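Local coordinates for protein endoglucanase E-5 (Thermobifida fusca, PDB 2CKS) that catalyses, through this family 5 TIM-barrel catalytic domain, the endohydrolysis of beta-1,4-glucosidic linkages in cellulose, lichenin and cereal beta-D-glucans, at residues A[32-37]-A[266-271]; A[225-230]-A[258-263]; A[273-278]-A[292-297]. All coordinates share one frame; numbering follows the deposited sequence.

Contact 1 (A[32-37]-A[266-271])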
loop_
_atom_site.group_PDB
_atom_site.type_symbol
_atom_site.label_atom_id
_atom_site.label_comp_id
_atom_site.label_asym_id
_atom_site.label_seq_id
_atom_site.Cartn_x
_atom_site.Cartn_y
_atom_site.Cartn_z
ATOM N N SER A 32 0.249 -5.884 -2.697
ATOM C CA SER A 32 -0.170 -4.824 -3.593
ATOM C C SER A 32 -0.391 -5.372 -4.987
ATOM O O SER A 32 0.419 -6.156 -5.472
ATOM C CB SER A 32 0.903 -3.747 -3.676
ATOM O OG SER A 32 0.458 -2.652 -4.467
ATOM N N THR A 33 -1.468 -4.965 -5.644
ATOM C CA THR A 33 -1.573 -5.178 -7.081
ATOM C C THR A 33 -0.520 -4.331 -7.769
ATOM O O THR A 33 0.043 -3.393 -7.187
ATOM C CB THR A 33 -2.960 -4.794 -7.667
ATOM O OG1 THR A 33 -3.113 -3.367 -7.682
ATOM C CG2 THR A 33 -4.104 -5.341 -6.816
ATOM N N HIS A 34 -0.259 -4.664 -9.025
ATOM C CA HIS A 34 0.496 -3.778 -9.888
ATOM C C HIS A 34 -0.545 -2.804 -10.444
ATOM O O HIS A 34 -1.712 -2.827 -10.045
ATOM C CB HIS A 34 1.206 -4.588 -10.974
ATOM C CG HIS A 34 2.395 -3.903 -11.580
ATOM N ND1 HIS A 34 3.530 -4.593 -11.956
ATOM C CD2 HIS A 34 2.627 -2.606 -11.899
ATOM C CE1 HIS A 34 4.406 -3.750 -12.472
ATOM N NE2 HIS A 34 3.884 -2.539 -12.447
ATOM N N GLY A 35 -0.156 -1.940 -11.359
ATOM C CA GLY A 35 -1.073 -0.939 -11.854
ATOM C C GLY A 35 -2.223 -1.607 -12.570
ATOM O O GLY A 35 -1.995 -2.449 -13.433
ATOM N N ILE A 36 -3.459 -1.238 -12.233
ATOM C CA ILE A 36 -4.620 -1.889 -12.845
ATOM C C ILE A 36 -4.791 -1.557 -14.342
ATOM O O ILE A 36 -5.503 -2.259 -15.058
ATOM C CB ILE A 36 -5.926 -1.637 -12.032
ATOM C CG1 ILE A 36 -6.377 -0.182 -12.103
ATOM C CG2 ILE A 36 -5.741 -2.100 -10.579
ATOM C CD1 ILE A 36 -7.800 0.040 -11.581
ATOM N N GLN A 37 -4.112 -0.520 -14.829
ATOM C CA GLN A 37 -4.121 -0.208 -16.263
ATOM C C GLN A 37 -3.300 -1.193 -17.101
ATOM O O GLN A 37 -3.446 -1.245 -18.326
ATOM C CB GLN A 37 -3.623 1.226 -16.499
ATOM C CG GLN A 37 -2.112 1.411 -16.564
ATOM C CD GLN A 37 -1.453 1.650 -15.211
ATOM O OE1 GLN A 37 -1.987 1.268 -14.165
ATOM N NE2 GLN A 37 -0.280 2.284 -15.233
ATOM N N ASN A 266 4.747 -7.247 -6.126
ATOM C CA ASN A 266 3.336 -7.018 -6.434
ATOM C C ASN A 266 2.665 -8.339 -6.867
ATOM O O ASN A 266 3.357 -9.315 -7.186
ATOM C CB ASN A 266 3.208 -5.976 -7.546
ATOM C CG ASN A 266 3.883 -6.412 -8.834
ATOM O OD1 ASN A 266 3.328 -7.207 -9.595
ATOM N ND2 ASN A 266 5.100 -5.916 -9.073
ATOM N N TYR A 267 1.329 -8.338 -6.883
ATOM C CA TYR A 267 0.491 -9.488 -7.224
ATOM C C TYR A 267 0.113 -9.435 -8.710
ATOM O O TYR A 267 -1.000 -9.023 -9.085
ATOM C CB TYR A 267 -0.772 -9.464 -6.350
ATOM C CG TYR A 267 -1.461 -10.796 -6.181
ATOM C CD1 TYR A 267 -0.856 -11.835 -5.467
ATOM C CD2 TYR A 267 -2.724 -11.017 -6.718
ATOM C CE1 TYR A 267 -1.498 -13.052 -5.290
ATOM C CE2 TYR A 267 -3.368 -12.245 -6.552
ATOM C CZ TYR A 267 -2.749 -13.253 -5.839
ATOM O OH TYR A 267 -3.387 -14.465 -5.691
ATOM N N SER A 268 1.073 -9.784 -9.555
ATOM C CA SER A 268 0.896 -9.799 -11.011
ATOM C C SER A 268 1.867 -10.798 -11.615
ATOM O O SER A 268 2.720 -11.343 -10.919
ATOM C CB SER A 268 1.149 -8.420 -11.621
ATOM O OG SER A 268 2.524 -8.205 -11.876
ATOM N N ASP A 269 1.750 -10.991 -12.924
ATOM C CA ASP A 269 2.683 -11.821 -13.676
ATOM C C ASP A 269 3.557 -10.988 -14.619
ATOM O O ASP A 269 3.956 -11.450 -15.686
ATOM C CB ASP A 269 1.942 -12.954 -14.398
ATOM C CG ASP A 269 1.101 -12.476 -15.557
ATOM O OD1 ASP A 269 0.805 -11.262 -15.655
ATOM O OD2 ASP A 269 0.687 -13.276 -16.427
ATOM N N ASP A 270 3.877 -9.775 -14.195
ATOM C CA ASP A 270 4.872 -8.955 -14.878
ATOM C C ASP A 270 6.193 -9.722 -14.970
ATOM O O ASP A 270 6.471 -10.598 -14.146
ATOM C CB ASP A 270 5.076 -7.648 -14.120
ATOM C CG ASP A 270 6.000 -6.710 -14.833
ATOM O OD1 ASP A 270 6.915 -6.179 -14.163
ATOM O OD2 ASP A 270 5.894 -6.455 -16.054
ATOM N N PHE A 271 7.017 -9.390 -15.959
ATOM C CA PHE A 271 8.282 -10.107 -16.158
ATOM C C PHE A 271 9.306 -9.918 -15.034
ATOM O O PHE A 271 10.188 -10.759 -14.845
ATOM C CB PHE A 271 8.908 -9.733 -17.511
ATOM C CG PHE A 271 9.562 -8.377 -17.537
ATOM C CD1 PHE A 271 8.851 -7.253 -17.940
ATOM C CD2 PHE A 271 10.905 -8.228 -17.182
ATOM C CE1 PHE A 271 9.459 -5.999 -17.974
ATOM C CE2 PHE A 271 11.519 -6.980 -17.211
ATOM C CZ PHE A 271 10.801 -5.863 -17.604
HETATM O O HOH W 1 -1.896 -6.759 -10.426
#
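His34 and Asn266 carry most of this buried contact, with Ser32 supplying the backbone link. The imidazole sets its ND1 over the face of the Asn266 amide, the ring tilted 61° to the amide plane; His34 ND1 lies 3.5 Å from both Asn266 OD1 and Asn266 ND2, and this is packing. With CG turned away from the backbone N (chi1 -158°), the ring of His34 reaches over Asn266 toward Asp270, whose OD1 stands near the ring plane, 3.9 Å from CE1 of His34. Ring and carboxylate planes are 86° apart, and the carboxylate forms a salt bridge with Arg272. Phe39 stacks on the His34 ring.

An amide suits position 266 because OD1 is a fixed acceptor: Ser268 OG donates to Asn266 OD1 over 2.6 Å, which holds the amide's rotation. The same hydroxyl accepts from Asp270 N at 3.1 Å, closing an ST turn. In the backbone, Tyr267 N donates to Ser32 O at 2.8 Å, and Asn266 CA makes a CH...O contact with that oxygen. Next to this bond a water accepts from His34 N and donates to Tyr267 O.

The peptide bond before Asn266 is cis. Such a bond after the eighth barrel strand, here beside the first strand's end and near the presumed nucleophile Glu231, is a familiar feature of the family 5 active-site cleft.

Contact 2 (A[225-230]-A[258-263])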
loop_
_atom_site.group_PDB
_atom_site.type_symbol
_atom_site.label_atom_id
_atom_site.label_comp_id
_atom_site.label_asym_id
_atom_site.label_seq_id
_atom_site.Cartn_x
_atom_site.Cartn_y
_atom_site.Cartn_z
ATOM N N PHE A 225 5.505 7.911 15.035
ATOM C CA PHE A 225 4.192 7.968 14.387
ATOM C C PHE A 225 3.891 6.623 13.728
ATOM O O PHE A 225 4.796 5.804 13.585
ATOM C CB PHE A 225 4.127 9.101 13.355
ATOM C CG PHE A 225 5.324 9.180 12.447
ATOM C CD1 PHE A 225 5.469 8.314 11.374
ATOM C CD2 PHE A 225 6.303 10.155 12.652
ATOM C CE1 PHE A 225 6.570 8.399 10.531
ATOM C CE2 PHE A 225 7.407 10.237 11.821
ATOM C CZ PHE A 225 7.536 9.367 10.750
ATOM N N PRO A 226 2.639 6.371 13.348
ATOM C CA PRO A 226 2.298 5.093 12.715
ATOM C C PRO A 226 2.811 5.026 11.294
ATOM O O PRO A 226 2.669 5.993 10.548
ATOM C CB PRO A 226 0.763 5.078 12.745
ATOM C CG PRO A 226 0.377 6.203 13.656
ATOM C CD PRO A 226 1.450 7.230 13.485
ATOM N N VAL A 227 3.432 3.905 10.954
ATOM C CA VAL A 227 3.971 3.667 9.624
ATOM C C VAL A 227 3.276 2.445 9.021
ATOM O O VAL A 227 3.026 1.461 9.716
ATOM C CB VAL A 227 5.493 3.415 9.671
ATOM C CG1 VAL A 227 6.017 3.013 8.305
ATOM C CG2 VAL A 227 6.221 4.640 10.173
ATOM N N PHE A 228 2.947 2.523 7.738
ATOM C CA PHE A 228 2.523 1.354 6.983
ATOM C C PHE A 228 3.423 1.215 5.769
ATOM O O PHE A 228 3.628 2.170 5.023
ATOM C CB PHE A 228 1.061 1.467 6.543
ATOM C CG PHE A 228 0.457 0.141 6.171
ATOM C CD1 PHE A 228 -0.401 -0.522 7.047
ATOM C CD2 PHE A 228 0.768 -0.463 4.963
ATOM C CE1 PHE A 228 -0.923 -1.767 6.714
ATOM C CE2 PHE A 228 0.239 -1.716 4.632
ATOM C CZ PHE A 228 -0.607 -2.354 5.511
ATOM N N VAL A 229 3.962 0.021 5.565
ATOM C CA VAL A 229 4.806 -0.222 4.416
ATOM C C VAL A 229 3.902 -0.629 3.244
ATOM O O VAL A 229 3.636 -1.800 3.027
ATOM C CB VAL A 229 5.905 -1.253 4.740
ATOM C CG1 VAL A 229 6.665 -1.656 3.489
ATOM C CG2 VAL A 229 6.858 -0.658 5.779
ATOM N N THR A 230 3.415 0.359 2.499
ATOM C CA THR A 230 2.441 0.088 1.436
ATOM C C THR A 230 3.066 -0.507 0.177
ATOM O O THR A 230 2.352 -0.989 -0.693
ATOM C CB THR A 230 1.635 1.344 1.067
ATOM O OG1 THR A 230 2.517 2.428 0.785
ATOM C CG2 THR A 230 0.796 1.835 2.228
ATOM N N ARG A 258 7.451 -4.550 15.594
ATOM C CA ARG A 258 6.821 -3.245 15.767
ATOM C C ARG A 258 5.377 -3.221 15.268
ATOM O O ARG A 258 4.718 -2.175 15.306
ATOM C CB ARG A 258 7.632 -2.188 15.029
ATOM C CG ARG A 258 9.085 -2.098 15.474
ATOM C CD ARG A 258 9.241 -1.543 16.852
ATOM N NE ARG A 258 10.643 -1.481 17.246
ATOM C CZ ARG A 258 11.389 -0.386 17.208
ATOM N NH1 ARG A 258 10.886 0.777 16.800
ATOM N NH2 ARG A 258 12.651 -0.446 17.608
ATOM N N LYS A 259 4.897 -4.381 14.817
ATOM C CA LYS A 259 3.564 -4.546 14.246
ATOM C C LYS A 259 3.273 -3.532 13.132
ATOM O O LYS A 259 2.185 -2.960 13.048
ATOM C CB LYS A 259 2.502 -4.546 15.346
ATOM C CG LYS A 259 2.699 -5.700 16.343
ATOM C CD LYS A 259 1.394 -6.202 16.931
ATOM C CE LYS A 259 1.526 -7.615 17.522
ATOM N NZ LYS A 259 1.209 -8.695 16.530
ATOM N N ILE A 260 4.270 -3.342 12.277
ATOM C CA ILE A 260 4.152 -2.493 11.097
ATOM C C ILE A 260 3.581 -3.316 9.945
ATOM O O ILE A 260 4.191 -4.296 9.506
ATOM C CB ILE A 260 5.519 -1.936 10.706
ATOM C CG1 ILE A 260 6.051 -1.005 11.809
ATOM C CG2 ILE A 260 5.435 -1.187 9.374
ATOM C CD1 ILE A 260 7.537 -0.727 11.700
ATOM N N GLY A 261 2.408 -2.921 9.463
ATOM C CA GLY A 261 1.771 -3.630 8.368
ATOM C C GLY A 261 2.508 -3.418 7.060
ATOM O O GLY A 261 3.265 -2.451 6.901
ATOM N N TRP A 262 2.300 -4.339 6.125
ATOM C CA TRP A 262 2.916 -4.249 4.816
ATOM C C TRP A 262 2.122 -4.915 3.705
ATOM O O TRP A 262 1.356 -5.854 3.935
ATOM C CB TRP A 262 4.331 -4.837 4.833
ATOM C CG TRP A 262 4.551 -6.232 5.438
ATOM C CD1 TRP A 262 5.060 -6.502 6.674
ATOM C CD2 TRP A 262 4.379 -7.513 4.797
ATOM N NE1 TRP A 262 5.199 -7.858 6.856
ATOM C CE2 TRP A 262 4.793 -8.506 5.720
ATOM C CE3 TRP A 262 3.880 -7.927 3.553
ATOM C CZ2 TRP A 262 4.733 -9.872 5.435
ATOM C CZ3 TRP A 262 3.849 -9.291 3.264
ATOM C CH2 TRP A 262 4.270 -10.240 4.201
ATOM N N THR A 263 2.329 -4.399 2.497
ATOM C CA THR A 263 1.828 -5.004 1.269
ATOM C C THR A 263 2.970 -5.065 0.269
ATOM O O THR A 263 3.503 -4.026 -0.127
ATOM C CB THR A 263 0.623 -4.200 0.682
ATOM O OG1 THR A 263 0.865 -2.786 0.742
ATOM C CG2 THR A 263 -0.625 -4.421 1.498
HETATM O O HOH W 2 0.972 -0.671 10.584
#
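Phe228 lays one ring face on the backbone of Gly261, whose CA sits 4.0 Å from the ring centroid, 24° off the normal, in a CH-pi contact. Glycine fits here because a beta carbon would run into the ring. CG of Phe228 lies anti to N (chi1 -161°), and this swings the ring across to the neighbouring chain, where CZ also reaches Trp262 N at 3.6 Å. On the face that carries Val229 and Trp262 the packing is apolar: the beta carbons of these two meet, and Val229 CG2 lies 3.9 Å from Ile260 CG2. The branched chains of Val229 and Ile260 suit this layer, which Met255 of helix 245-258 covers.

Between the two layers run the backbone bonds. Val229 N donates to Gly261 O over 2.9 Å and Thr263 N to Val229 O over 3.0 Å, so both polar groups of Val229 are used. Toward the N-terminal end, a water bridges Val227 O and Gly261 N.

At the polar edge Thr263 OG1 donates to Thr230 O at 2.7 Å, from above the carbonyl plane. Thr230 OG1 bonds to His204 and Glu135, and Thr230 itself directly precedes the presumed nucleophile Glu231. The two parallel strands, joined through helix 245-258, form a beta-alpha-beta unit of the TIM barrel.

Contact 3 (A[273-278]-A[292-297])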
loop_
_atom_site.group_PDB
_atom_site.type_symbol
_atom_site.label_atom_id
_atom_site.label_comp_id
_atom_site.label_asym_id
_atom_site.label_seq_id
_atom_site.Cartn_x
_atom_site.Cartn_y
_atom_site.Cartn_z
ATOM N N SER A 273 11.258 -9.592 -11.432
ATOM C CA SER A 273 11.387 -10.609 -10.392
ATOM C C SER A 273 10.463 -10.360 -9.194
ATOM O O SER A 273 10.105 -11.301 -8.493
ATOM C CB SER A 273 12.845 -10.729 -9.928
ATOM O OG SER A 273 13.281 -9.540 -9.320
ATOM N N GLY A 274 10.084 -9.102 -8.964
ATOM C CA GLY A 274 9.222 -8.742 -7.856
ATOM C C GLY A 274 7.764 -9.121 -8.030
ATOM O O GLY A 274 7.031 -9.237 -7.050
ATOM N N ALA A 275 7.329 -9.280 -9.272
ATOM C CA ALA A 275 5.978 -9.746 -9.542
ATOM C C ALA A 275 5.946 -11.215 -9.194
ATOM O O ALA A 275 6.759 -11.995 -9.683
ATOM C CB ALA A 275 5.604 -9.529 -10.994
ATOM N N VAL A 276 5.012 -11.597 -8.340
ATOM C CA VAL A 276 5.055 -12.924 -7.749
ATOM C C VAL A 276 4.801 -14.085 -8.703
ATOM O O VAL A 276 5.209 -15.194 -8.404
ATOM C CB VAL A 276 4.075 -13.046 -6.552
ATOM C CG1 VAL A 276 4.479 -12.112 -5.424
ATOM C CG2 VAL A 276 2.627 -12.829 -6.996
ATOM N N PHE A 277 4.106 -13.852 -9.816
ATOM C CA PHE A 277 3.767 -14.922 -10.761
ATOM C C PHE A 277 4.619 -14.873 -12.021
ATOM O O PHE A 277 5.063 -13.812 -12.466
ATOM C CB PHE A 277 2.303 -14.850 -11.160
ATOM C CG PHE A 277 1.356 -14.956 -10.001
ATOM C CD1 PHE A 277 1.375 -16.070 -9.169
ATOM C CD2 PHE A 277 0.477 -13.929 -9.711
ATOM C CE1 PHE A 277 0.510 -16.161 -8.086
ATOM C CE2 PHE A 277 -0.394 -14.017 -8.622
ATOM C CZ PHE A 277 -0.374 -15.131 -7.813
ATOM N N GLN A 278 4.813 -16.039 -12.621
ATOM C CA GLN A 278 5.572 -16.133 -13.858
ATOM C C GLN A 278 4.711 -15.602 -14.988
ATOM O O GLN A 278 3.521 -15.869 -15.025
ATOM C CB GLN A 278 5.932 -17.588 -14.161
ATOM C CG GLN A 278 6.834 -18.253 -13.130
ATOM C CD GLN A 278 8.278 -17.786 -13.172
ATOM O OE1 GLN A 278 9.146 -18.365 -12.499
ATOM N NE2 GLN A 278 8.547 -16.748 -13.933
ATOM N N SER A 292 4.036 -21.752 -10.511
ATOM C CA SER A 292 3.761 -20.446 -11.104
ATOM C C SER A 292 4.410 -19.300 -10.335
ATOM O O SER A 292 4.357 -18.166 -10.785
ATOM C CB SER A 292 2.256 -20.199 -11.170
ATOM O OG SER A 292 1.732 -20.049 -9.865
ATOM N N LEU A 293 5.000 -19.581 -9.173
ATOM C CA LEU A 293 5.608 -18.528 -8.357
ATOM C C LEU A 293 7.070 -18.292 -8.656
ATOM O O LEU A 293 7.873 -19.239 -8.706
ATOM C CB LEU A 293 5.486 -18.855 -6.871
ATOM C CG LEU A 293 4.077 -19.128 -6.362
ATOM C CD1 LEU A 293 4.133 -19.425 -4.871
ATOM C CD2 LEU A 293 3.144 -17.971 -6.656
ATOM N N LYS A 294 7.425 -17.022 -8.803
ATOM C CA LYS A 294 8.820 -16.612 -8.796
ATOM C C LYS A 294 9.354 -16.821 -7.379
ATOM O O LYS A 294 8.587 -17.053 -6.441
ATOM C CB LYS A 294 8.963 -15.142 -9.199
ATOM C CG LYS A 294 8.499 -14.816 -10.618
ATOM C CD LYS A 294 9.264 -13.640 -11.196
ATOM C CE LYS A 294 8.670 -13.126 -12.500
ATOM N NZ LYS A 294 7.374 -12.359 -12.306
ATOM N N ALA A 295 10.668 -16.734 -7.220
ATOM C CA ALA A 295 11.295 -16.916 -5.911
ATOM C C ALA A 295 10.725 -15.964 -4.856
ATOM O O ALA A 295 10.430 -16.377 -3.735
ATOM C CB ALA A 295 12.787 -16.732 -6.034
ATOM N N SER A 296 10.547 -14.698 -5.233
ATOM C CA SER A 296 9.988 -13.685 -4.335
ATOM C C SER A 296 8.549 -14.030 -3.960
ATOM O O SER A 296 8.107 -13.747 -2.845
ATOM C CB SER A 296 10.056 -12.291 -4.987
ATOM O OG SER A 296 9.197 -12.194 -6.109
ATOM N N GLY A 297 7.829 -14.639 -4.897
ATOM C CA GLY A 297 6.472 -15.106 -4.678
ATOM C C GLY A 297 6.378 -16.212 -3.644
ATOM O O GLY A 297 5.537 -16.169 -2.756
HETATM O O HOH W 3 11.843 -13.461 -7.522
#
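This is a largely polar clasp at the periphery of the TIM barrel, between an irregular loop and the lead-in and first turn of a helix: the loop after strand 262-265 is fastened to the start of the C-terminal helix 295-304. Lys294, at the N-cap position of that helix, has the most buried surface. Its N donates to Val276 O at 2.9 Å, and beside it Gln278 N donates to Ser292 O at 2.8 Å; the pair frames a single bridge between Phe277 and Leu293. CA-H...O contacts from Leu293 to Val276 O and from Phe277 to Ser292 O tighten the same crossing.

Phe277 and Leu293 lie alongside each other, pointing the same way, with CE1 of the ring 3.5 Å from CD2 of the leucine, while Ser292 O stands at the ring edge. Tyr267 and Trp288 each meet this ring edge-to-face. Val276 CG1 rests on Gly297 CA at 3.7 Å; glycine suits 297 because a beta carbon there would run into Val276 O.

The partly exposed Gln278, bent at its second torsion, crosses the Lys294 chain obliquely, its NE2 3.8 Å from CG of the lysine. Ser296 OG donates in the carbonyl plane to Ser273 O, and a water joins that oxygen to Ser296 N, occupying a first-turn helix N-H.

A lysine suits the centre because its long chain can reach into the loop. NZ is ringed by four carbonyl oxygens, those of Asp270, Arg272, Ala275 and Phe277, so its three protons must be shared among them. The bend at chi4 (73°) brings NZ to 2.7 Å from both Ala275 O and Phe277 O, above their carbonyl planes.

All three contacts are largely buried, but they lie at different depths. Contact 2 is closest to the chain's centre and is ordinary parallel-sheet structure within the barrel wall. Contacts 1 and 2 lie on opposite sides of that centre yet use strand 262-265 and its continuation, contact 2 at its start and contact 1 just past its end; they meet in packing of Ser32 N on Thr263 CB. Contact 3 is the most peripheral, with partly exposed residues, and does not touch contact 2. Contacts 1 and 3 share the loop after strand 262-265, tied by Val276 N to Asn266 O. Chemistry differs accordingly: apolar layers around backbone bonds, a histidine among polar side chains, a lysine gripping carbonyls.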